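SPD1 nuclease (PDB 2XGR) probably cleaves DNA outside the cell, as an endonuclease of the His-Me finger clan encoded by a Streptococcus pyogenes prophage. Local coordinates at residues N71-S76 and P185-N190; A139-L144 and N234-I239; I197-V202 and V230-S235. All coordinates share one frame; numbering follows the deposited sequence. Where two conformers were deposited one is given.

Interaction 1 of 3, residues N71-S76 and P185-N190; sequences NRATFS and PIYSGN
The guanidinium of R72 lies over one face of the Y187 ring, with centres 4.4 Å apart and planes only 19° from parallel, a stacked cation-pi pair. The overlap is offset: CG of Y187 sits under the rim of the guanidinium, and CD of R72 makes a CH-pi contact 3.8 Å from the ring centroid. Bent at chi3 (-56°), R72 runs along the ring against the direction of the tyrosine side chain, from CB near OH to NH1 near Y187 CB. At the guanidinium edge NH1 donates to O of G189 (3.0 Å, 162° at the hydrogen), and a water bridges NH2 to the same carbonyl. NH1 is also hydrogen-bonded to E191 O, and NE forms a salt bridge with D68. These partners should fix the group's rotation. At the ring edge, Y187 OH donates 2.7 Å to O of A73, in the carbonyl plane on a lone pair. Beside it, CG of P185 packs 3.3 Å from A73 O, and a second water joins T74 O to P185 O. The contact ties the loop between strands 61-64 and 76-80 to the end of strand 178-186, with V138 of strand 137-139 touching A73, P185 and Y187.

Interaction 2 of 3, residues A139-L144 and N234-I239; sequences AMTAWL and NSAPNI
N234 extends its CG anti to the backbone N (chi1 -169°), which carries its amide across to the backbone of A139-T141, while T141 holds OG1 between its own N and carbonyl carbon (chi1 67°), within reach of both the S235 carbonyl and the start of the helix. The amide of N234 then works with both ends. ND2 donates 2.9 Å to A139 O, which lies close to the amide plane, and OD1 accepts from T141 N at 3.0 Å in a nearly straight bond (170° at the hydrogen). One donated and one accepted bond should keep the buried amide from flipping; ND2 has a further acceptor in P194 O. CD2 of L144 packs beside the amide, 3.5 Å from OD1.

OG1 of T141 is also used twice. It donates to S235 O at 2.8 Å, approaching from above the carbonyl plane and not along a lone pair, and accepts from L144 N at 2.9 Å. The second bond makes T141 the N-cap of helix 142-146, and the first ties that cap to the 234-239 loop.

Farther along, P237 sits over one face of the W143 indole: its CD lies 3.5 Å from the centroid of the five-membered ring in a CH-pi contact. CB of A236 meets CB of W143 at 3.6 Å. P237 belongs to a type I turn, A236 to I239, while the indole NE1 is hydrogen-bonded to E158 OE1.

Strands 119-121 and 137-139 pair antiparallel and lead into helix 142-146, a succession consistent with the beta-beta-alpha unit of His-Me finger nucleases, here fastened at its strand-to-helix junction by the loop after strand 228-233.

Interaction 3 of 3, residues I197-V202 and V230-S235; sequences IELQYV and VILENS
CD1 of L199 meets CD1 of L232 at 3.9 Å, a methyl-to-methyl contact running diagonally between the two strands, because L199 is paired with V230 and L232 with I197. All four of these side chains stand on the same face of the sheet. The V230 branch that faces away from its own carbonyl carbon, CG2, lies 3.6 Å from OH of Y201 and also touches CE2, approaching the ring neither squarely over its face nor at its edge. Y201 brings its ring there by placing CG between the backbone N and the carbonyl carbon (chi1 48°). Helix 160-173 packs on this apolar face, with M160 against I197 and L199, and Y163 against L199 and V230.

The backbones form an antiparallel ladder, with strand directions 156° apart and axes 4.8 Å apart at closest approach. I197 with L232 and L199 with V230 are hydrogen-bonded pairs: I197 N to L232 O measures 2.8 Å and L232 N to I197 O 2.9 Å, and L199 and V230 exchange a reciprocal pair of the same kind. E198 and I231 form the non-hydrogen-bonded pair between them, where E198 CA comes 3.4 Å from V230 O in a CA-H...O contact. Strand 196-204 is interior to the larger antiparallel sheet: E198 and Q200 turn their backbone bonds to T184 and K182 of strand 178-186, on its other flank.

E198 and I231 point to the opposite face, where I231 is exposed. At the margins the polar groups find partners beyond the ladder. Y201 OH, although beside the V230 methyl, is hydrogen-bonded to E220 OE2, and E233 OE2 is hydrogen-bonded to Q196 NE2, just before I197.

How the interactions relate
Interaction 3 touches both of the others, with its centre about 13 Å from that of interaction 1 and about 14 Å from that of interaction 2. Toward interaction 1, P185 CA packs 3.8 Å from I197 CD1 across neighbouring strands 178-186 and 196-204. Toward interaction 2, L144 CD1 comes 3.5 Å from L232 CB and L144 CD2 3.6 Å from I197 CG1; the two contacts also share N234 and S235, where strand 228-233 gives way to the loop that meets 139-144. Interactions 1 and 2 do not touch (centres about 17 Å apart, nearest atoms about 6 Å), but V138, which touches interaction 1, directly precedes A139 of interaction 2. S235 OG binds a PEG molecule, probably from the crystallisation liquor.

Interaction 1 of 3, residues N71-S76 and P185-N190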
loop_
_atom_site.group_PDB
_atom_site.type_symbol
_atom_site.label_atom_id
_atom_site.label_comp_id
_atom_site.label_asym_id
_atom_site.label_seq_id
_atom_site.Cartn_x
_atom_site.Cartn_y
_atom_site.Cartn_z
ATOM N N ASN A 71 1.352 5.961 20.040
ATOM C CA ASN A 71 2.444 5.222 19.408
ATOM C C ASN A 71 2.010 4.465 18.148
ATOM O O ASN A 71 2.589 3.410 17.827
ATOM C CB ASN A 71 3.097 4.261 20.392
ATOM C CG ASN A 71 3.771 5.008 21.574
ATOM O OD1 ASN A 71 4.415 6.083 21.402
ATOM N ND2 ASN A 71 3.507 4.514 22.790
ATOM N N ARG A 72 0.927 4.908 17.520
ATOM C CA ARG A 72 0.453 4.184 16.336
ATOM C C ARG A 72 1.080 4.834 15.118
ATOM O O ARG A 72 1.150 6.076 15.011
ATOM C CB ARG A 72 -1.114 4.329 16.242
ATOM C CG ARG A 72 -1.839 3.729 17.453
ATOM C CD ARG A 72 -3.366 3.976 17.369
ATOM N NE ARG A 72 -3.692 5.413 17.247
ATOM C CZ ARG A 72 -4.903 5.945 17.491
ATOM N NH1 ARG A 72 -5.968 5.165 17.738
ATOM N NH2 ARG A 72 -5.062 7.254 17.434
ATOM N N ALA A 73 1.378 3.978 14.104
ATOM C CA ALA A 73 1.797 4.554 12.809
ATOM C C ALA A 73 0.651 5.335 12.160
ATOM O O ALA A 73 -0.535 4.999 12.310
ATOM C CB ALA A 73 2.156 3.361 11.869
ATOM N N THR A 74 0.997 6.332 11.367
ATOM C CA THR A 74 -0.001 7.221 10.767
ATOM C C THR A 74 -0.053 7.219 9.252
ATOM O O THR A 74 -1.141 7.443 8.687
ATOM C CB THR A 74 0.123 8.674 11.277
ATOM O OG1 THR A 74 1.437 9.179 11.049
ATOM C CG2 THR A 74 -0.126 8.653 12.821
ATOM N N PHE A 75 1.093 7.052 8.577
ATOM C CA PHE A 75 1.035 6.741 7.111
ATOM C C PHE A 75 2.411 6.338 6.637
ATOM O O PHE A 75 3.396 6.719 7.253
ATOM C CB PHE A 75 0.561 7.956 6.245
ATOM C CG PHE A 75 1.517 9.144 6.268
ATOM C CD1 PHE A 75 2.560 9.284 5.291
ATOM C CD2 PHE A 75 1.314 10.185 7.190
ATOM C CE1 PHE A 75 3.456 10.420 5.352
ATOM C CE2 PHE A 75 2.136 11.314 7.179
ATOM C CZ PHE A 75 3.200 11.433 6.276
ATOM N N SER A 76 2.491 5.761 5.435
ATOM C CA SER A 76 3.805 5.574 4.820
ATOM C C SER A 76 3.606 5.899 3.305
ATOM O O SER A 76 2.595 5.502 2.696
ATOM C CB SER A 76 4.171 4.100 4.983
ATOM O OG SER A 76 5.430 3.891 4.331
ATOM N N PRO A 185 -3.307 3.876 7.592
ATOM C CA PRO A 185 -4.186 3.107 8.467
ATOM C C PRO A 185 -5.269 4.053 8.991
ATOM O O PRO A 185 -4.963 5.234 9.244
ATOM C CB PRO A 185 -3.246 2.599 9.570
ATOM C CG PRO A 185 -2.109 3.665 9.684
ATOM C CD PRO A 185 -1.991 4.162 8.189
ATOM N N ILE A 186 -6.480 3.517 9.117
ATOM C CA ILE A 186 -7.625 4.286 9.606
ATOM C C ILE A 186 -8.026 3.731 10.979
ATOM O O ILE A 186 -8.423 2.560 11.103
ATOM C CB ILE A 186 -8.819 4.148 8.611
ATOM C CG1 ILE A 186 -8.429 4.466 7.122
ATOM C CG2 ILE A 186 -10.019 5.046 9.026
ATOM C CD1 ILE A 186 -7.868 5.829 6.943
ATOM N N TYR A 187 -7.991 4.607 12.011
ATOM C CA TYR A 187 -8.268 4.118 13.394
ATOM C C TYR A 187 -9.586 4.748 13.855
ATOM O O TYR A 187 -9.985 5.835 13.371
ATOM C CB TYR A 187 -7.199 4.547 14.391
ATOM C CG TYR A 187 -5.777 4.069 14.044
ATOM C CD1 TYR A 187 -5.357 2.786 14.400
ATOM C CD2 TYR A 187 -4.907 4.924 13.356
ATOM C CE1 TYR A 187 -4.067 2.366 14.058
ATOM C CE2 TYR A 187 -3.615 4.552 13.038
ATOM C CZ TYR A 187 -3.202 3.240 13.415
ATOM O OH TYR A 187 -1.900 2.846 13.102
ATOM N N SER A 188 -10.196 4.076 14.815
ATOM C CA SER A 188 -11.303 4.626 15.557
ATOM C C SER A 188 -10.876 4.813 16.982
ATOM O O SER A 188 -10.373 3.870 17.624
ATOM C CB SER A 188 -12.496 3.654 15.532
ATOM O OG SER A 188 -13.450 4.048 16.584
ATOM N N GLY A 189 -11.068 6.035 17.493
ATOM C CA GLY A 189 -10.854 6.273 18.951
ATOM C C GLY A 189 -9.483 5.860 19.450
ATOM O O GLY A 189 -8.470 6.263 18.867
ATOM N N ASN A 190 -9.421 5.103 20.557
ATOM C CA ASN A 190 -8.160 4.628 21.143
ATOM C C ASN A 190 -7.605 3.302 20.571
ATOM O O ASN A 190 -6.637 2.773 21.100
ATOM C CB ASN A 190 -8.375 4.381 22.650
ATOM C CG ASN A 190 -8.733 5.643 23.378
ATOM O OD1 ASN A 190 -8.142 6.687 23.123
ATOM N ND2 ASN A 190 -9.754 5.574 24.234
HETATM O O HOH W 1 -7.935 8.139 16.915
HETATM O O HOH W 2 -3.462 7.370 10.038
#

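Interaction 2 of 3, residues A139-L144 and N234-I239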
loop_
_atom_site.group_PDB
_atom_site.type_symbol
_atom_site.label_atom_id
_atom_site.label_comp_id
_atom_site.label_asym_id
_atom_site.label_seq_id
_atom_site.Cartn_x
_atom_site.Cartn_y
_atom_site.Cartn_z
ATOM N N ALA A 139 -0.763 -3.545 13.395
ATOM C CA ALA A 139 -1.357 -4.822 13.641
ATOM C C ALA A 139 -2.265 -5.161 12.472
ATOM O O ALA A 139 -3.149 -4.374 12.135
ATOM C CB ALA A 139 -2.202 -4.722 14.916
ATOM N N MET A 140 -2.113 -6.345 11.874
ATOM C CA MET A 140 -2.798 -6.645 10.656
ATOM C C MET A 140 -3.167 -8.135 10.647
ATOM O O MET A 140 -2.330 -8.973 11.062
ATOM C CB MET A 140 -1.808 -6.355 9.477
ATOM C CG MET A 140 -2.485 -6.359 8.193
ATOM S SD MET A 140 -1.289 -5.900 6.886
ATOM C CE MET A 140 -1.088 -4.129 7.119
ATOM N N THR A 141 -4.360 -8.457 10.160
ATOM C CA THR A 141 -4.698 -9.857 9.872
ATOM C C THR A 141 -3.861 -10.426 8.737
ATOM O O THR A 141 -3.416 -9.706 7.848
ATOM C CB THR A 141 -6.171 -10.097 9.558
ATOM O OG1 THR A 141 -6.539 -9.485 8.319
ATOM C CG2 THR A 141 -7.095 -9.552 10.747
ATOM N N ALA A 142 -3.631 -11.745 8.796
ATOM C CA ALA A 142 -2.943 -12.432 7.663
ATOM C C ALA A 142 -3.767 -12.320 6.397
ATOM O O ALA A 142 -3.211 -12.065 5.329
ATOM C CB ALA A 142 -2.751 -13.968 8.068
ATOM N N TRP A 143 -5.104 -12.367 6.529
ATOM C CA TRP A 143 -6.023 -12.155 5.433
ATOM C C TRP A 143 -5.751 -10.803 4.744
ATOM O O TRP A 143 -5.588 -10.755 3.506
ATOM C CB TRP A 143 -7.514 -12.246 5.944
ATOM C CG TRP A 143 -8.543 -12.192 4.887
ATOM C CD1 TRP A 143 -9.331 -11.121 4.570
ATOM C CD2 TRP A 143 -8.982 -13.264 4.063
ATOM N NE1 TRP A 143 -10.183 -11.441 3.545
ATOM C CE2 TRP A 143 -10.011 -12.760 3.230
ATOM C CE3 TRP A 143 -8.634 -14.620 3.973
ATOM C CZ2 TRP A 143 -10.681 -13.557 2.307
ATOM C CZ3 TRP A 143 -9.319 -15.408 3.061
ATOM C CH2 TRP A 143 -10.289 -14.867 2.219
ATOM N N LEU A 144 -5.672 -9.729 5.527
ATOM C CA LEU A 144 -5.427 -8.391 4.926
ATOM C C LEU A 144 -4.009 -8.343 4.328
ATOM O O LEU A 144 -3.770 -7.761 3.271
ATOM C CB LEU A 144 -5.565 -7.302 5.985
ATOM C CG LEU A 144 -5.224 -5.901 5.448
ATOM C CD1 LEU A 144 -5.979 -5.525 4.185
ATOM C CD2 LEU A 144 -5.521 -4.901 6.579
ATOM N N ASN A 234 -9.491 -4.407 7.769
ATOM C CA ASN A 234 -8.533 -5.140 8.574
ATOM C C ASN A 234 -9.352 -6.116 9.445
ATOM O O ASN A 234 -9.695 -5.805 10.602
ATOM C CB ASN A 234 -7.697 -4.206 9.428
ATOM C CG ASN A 234 -6.509 -4.889 10.096
ATOM O OD1 ASN A 234 -6.166 -6.050 9.768
ATOM N ND2 ASN A 234 -5.818 -4.152 10.956
ATOM N N SER A 235 -9.689 -7.259 8.844
ATOM C CA SER A 235 -10.471 -8.334 9.461
ATOM C C SER A 235 -10.115 -9.646 8.762
ATOM O O SER A 235 -9.326 -9.651 7.793
ATOM C CB SER A 235 -11.986 -8.023 9.306
ATOM O OG SER A 235 -12.332 -7.948 7.938
ATOM N N ALA A 236 -10.748 -10.740 9.173
ATOM C CA ALA A 236 -10.533 -12.012 8.472
ATOM C C ALA A 236 -11.745 -12.893 8.688
ATOM O O ALA A 236 -12.366 -12.806 9.758
ATOM C CB ALA A 236 -9.312 -12.722 9.015
ATOM N N PRO A 237 -12.038 -13.766 7.716
ATOM C CA PRO A 237 -13.263 -14.563 7.722
ATOM C C PRO A 237 -13.521 -15.302 9.030
ATOM O O PRO A 237 -14.679 -15.382 9.466
ATOM C CB PRO A 237 -13.009 -15.556 6.608
ATOM C CG PRO A 237 -12.218 -14.750 5.631
ATOM C CD PRO A 237 -11.286 -13.957 6.465
ATOM N N ASN A 238 -12.490 -15.863 9.638
ATOM C CA ASN A 238 -12.726 -16.878 10.712
ATOM C C ASN A 238 -12.411 -16.377 12.112
ATOM O O ASN A 238 -12.141 -17.181 13.023
ATOM C CB ASN A 238 -11.821 -18.087 10.471
ATOM C CG ASN A 238 -10.393 -17.676 10.106
ATOM O OD1 ASN A 238 -9.483 -18.519 10.069
ATOM N ND2 ASN A 238 -10.194 -16.382 9.803
ATOM N N ILE A 239 -12.313 -15.058 12.253
ATOM C CA ILE A 239 -11.669 -14.479 13.409
ATOM C C ILE A 239 -12.455 -13.257 13.851
ATOM O O ILE A 239 -13.096 -12.590 13.025
ATOM C CB ILE A 239 -10.225 -14.099 13.089
ATOM C CG1 ILE A 239 -9.308 -15.321 13.200
ATOM C CG2 ILE A 239 -9.727 -13.009 13.989
ATOM C CD1 ILE A 239 -7.929 -15.084 12.537
#

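Interaction 3 of 3, residues I197-V202 and V230-S235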
loop_
_atom_site.group_PDB
_atom_site.type_symbol
_atom_site.label_atom_id
_atom_site.label_comp_id
_atom_site.label_asym_id
_atom_site.label_seq_id
_atom_site.Cartn_x
_atom_site.Cartn_y
_atom_site.Cartn_z
ATOM N N ILE A 197 -7.373 -0.110 6.009
ATOM C CA ILE A 197 -6.155 0.508 5.456
ATOM C C ILE A 197 -6.494 1.077 4.091
ATOM O O ILE A 197 -7.171 0.417 3.284
ATOM C CB ILE A 197 -5.042 -0.638 5.217
ATOM C CG1 ILE A 197 -4.766 -1.384 6.532
ATOM C CG2 ILE A 197 -3.748 -0.038 4.575
ATOM C CD1 ILE A 197 -3.983 -0.610 7.612
ATOM N N GLU A 198 -6.034 2.302 3.832
ATOM C CA GLU A 198 -6.289 2.978 2.558
ATOM C C GLU A 198 -5.033 2.890 1.690
ATOM O O GLU A 198 -3.985 3.397 2.125
ATOM C CB GLU A 198 -6.518 4.471 2.840
ATOM C CG GLU A 198 -6.821 5.259 1.609
ATOM C CD GLU A 198 -6.793 6.773 1.810
ATOM O OE1 GLU A 198 -7.900 7.328 2.002
ATOM O OE2 GLU A 198 -5.709 7.423 1.696
ATOM N N LEU A 199 -5.120 2.287 0.485
ATOM C CA LEU A 199 -4.044 2.287 -0.446
ATOM C C LEU A 199 -4.340 3.339 -1.496
ATOM O O LEU A 199 -5.381 3.280 -2.129
ATOM C CB LEU A 199 -4.016 0.902 -1.199
ATOM C CG LEU A 199 -3.507 -0.293 -0.361
ATOM C CD1 LEU A 199 -4.552 -0.723 0.718
ATOM C CD2 LEU A 199 -3.230 -1.481 -1.308
ATOM N N GLN A 200 -3.376 4.218 -1.789
ATOM C CA GLN A 200 -3.589 5.325 -2.744
ATOM C C GLN A 200 -2.447 5.312 -3.761
ATOM O O GLN A 200 -1.267 5.310 -3.379
ATOM C CB GLN A 200 -3.515 6.694 -1.997
ATOM C CG GLN A 200 -3.729 7.866 -2.920
ATOM C CD GLN A 200 -3.381 9.130 -2.206
ATOM O OE1 GLN A 200 -4.174 9.615 -1.388
ATOM N NE2 GLN A 200 -2.112 9.584 -2.366
ATOM N N TYR A 201 -2.764 5.220 -5.045
ATOM C CA TYR A 201 -1.673 5.099 -5.997
ATOM C C TYR A 201 -1.964 5.801 -7.313
ATOM O O TYR A 201 -3.133 5.907 -7.759
ATOM C CB TYR A 201 -1.305 3.594 -6.276
ATOM C CG TYR A 201 -2.502 2.715 -6.559
ATOM C CD1 TYR A 201 -3.033 2.602 -7.846
ATOM C CD2 TYR A 201 -3.116 1.995 -5.513
ATOM C CE1 TYR A 201 -4.126 1.702 -8.107
ATOM C CE2 TYR A 201 -4.226 1.125 -5.806
ATOM C CZ TYR A 201 -4.668 0.974 -7.103
ATOM O OH TYR A 201 -5.747 0.126 -7.322
ATOM N N VAL A 202 -0.888 6.282 -7.926
ATOM C CA VAL A 202 -0.995 6.887 -9.271
ATOM C C VAL A 202 0.397 6.795 -9.863
ATOM O O VAL A 202 1.389 6.698 -9.090
ATOM C CB VAL A 202 -1.466 8.309 -9.200
ATOM C CG1 VAL A 202 -0.383 9.201 -8.486
ATOM C CG2 VAL A 202 -1.808 8.921 -10.648
ATOM N N VAL A 230 -8.017 2.566 -2.706
ATOM C CA VAL A 230 -8.666 1.280 -2.401
ATOM C C VAL A 230 -8.747 1.220 -0.877
ATOM O O VAL A 230 -7.723 1.490 -0.190
ATOM C CB VAL A 230 -7.747 0.113 -2.946
ATOM C CG1 VAL A 230 -8.277 -1.173 -2.346
ATOM C CG2 VAL A 230 -7.868 0.089 -4.466
ATOM N N ILE A 231 -9.931 0.934 -0.312
ATOM C CA ILE A 231 -10.041 0.829 1.164
ATOM C C ILE A 231 -10.261 -0.639 1.512
ATOM O O ILE A 231 -11.225 -1.269 1.040
ATOM C CB ILE A 231 -11.246 1.694 1.732
ATOM C CG1 ILE A 231 -11.009 3.160 1.413
ATOM C CG2 ILE A 231 -11.434 1.437 3.274
ATOM C CD1 ILE A 231 -12.217 4.088 1.703
ATOM N N LEU A 232 -9.325 -1.210 2.250
ATOM C CA LEU A 232 -9.436 -2.609 2.649
ATOM C C LEU A 232 -9.741 -2.735 4.109
ATOM O O LEU A 232 -9.240 -1.951 4.933
ATOM C CB LEU A 232 -8.107 -3.356 2.356
ATOM C CG LEU A 232 -7.699 -3.356 0.891
ATOM C CD1 LEU A 232 -6.344 -4.152 0.686
ATOM C CD2 LEU A 232 -8.780 -4.024 0.072
ATOM N N GLU A 233 -10.553 -3.737 4.440
ATOM C CA GLU A 233 -10.889 -3.982 5.844
ATOM C C GLU A 233 -9.811 -4.782 6.534
ATOM O O GLU A 233 -9.303 -5.785 5.980
ATOM C CB GLU A 233 -12.267 -4.759 5.941
ATOM C CG GLU A 233 -13.452 -4.054 5.331
ATOM C CD GLU A 233 -13.858 -2.751 6.042
ATOM O OE1 GLU A 233 -13.770 -2.662 7.293
ATOM O OE2 GLU A 233 -14.212 -1.788 5.310
ATOM N N ASN A 234 -9.491 -4.407 7.769
ATOM C CA ASN A 234 -8.533 -5.140 8.574
ATOM C C ASN A 234 -9.352 -6.116 9.445
ATOM O O ASN A 234 -9.695 -5.805 10.602
ATOM C CB ASN A 234 -7.697 -4.206 9.428
ATOM C CG ASN A 234 -6.509 -4.889 10.096
ATOM O OD1 ASN A 234 -6.166 -6.050 9.768
ATOM N ND2 ASN A 234 -5.818 -4.152 10.956
ATOM N N SER A 235 -9.689 -7.259 8.844
ATOM C CA SER A 235 -10.471 -8.334 9.461
ATOM C C SER A 235 -10.115 -9.646 8.762
ATOM O O SER A 235 -9.326 -9.651 7.793
ATOM C CB SER A 235 -11.986 -8.023 9.306
ATOM O OG SER A 235 -12.332 -7.948 7.938
#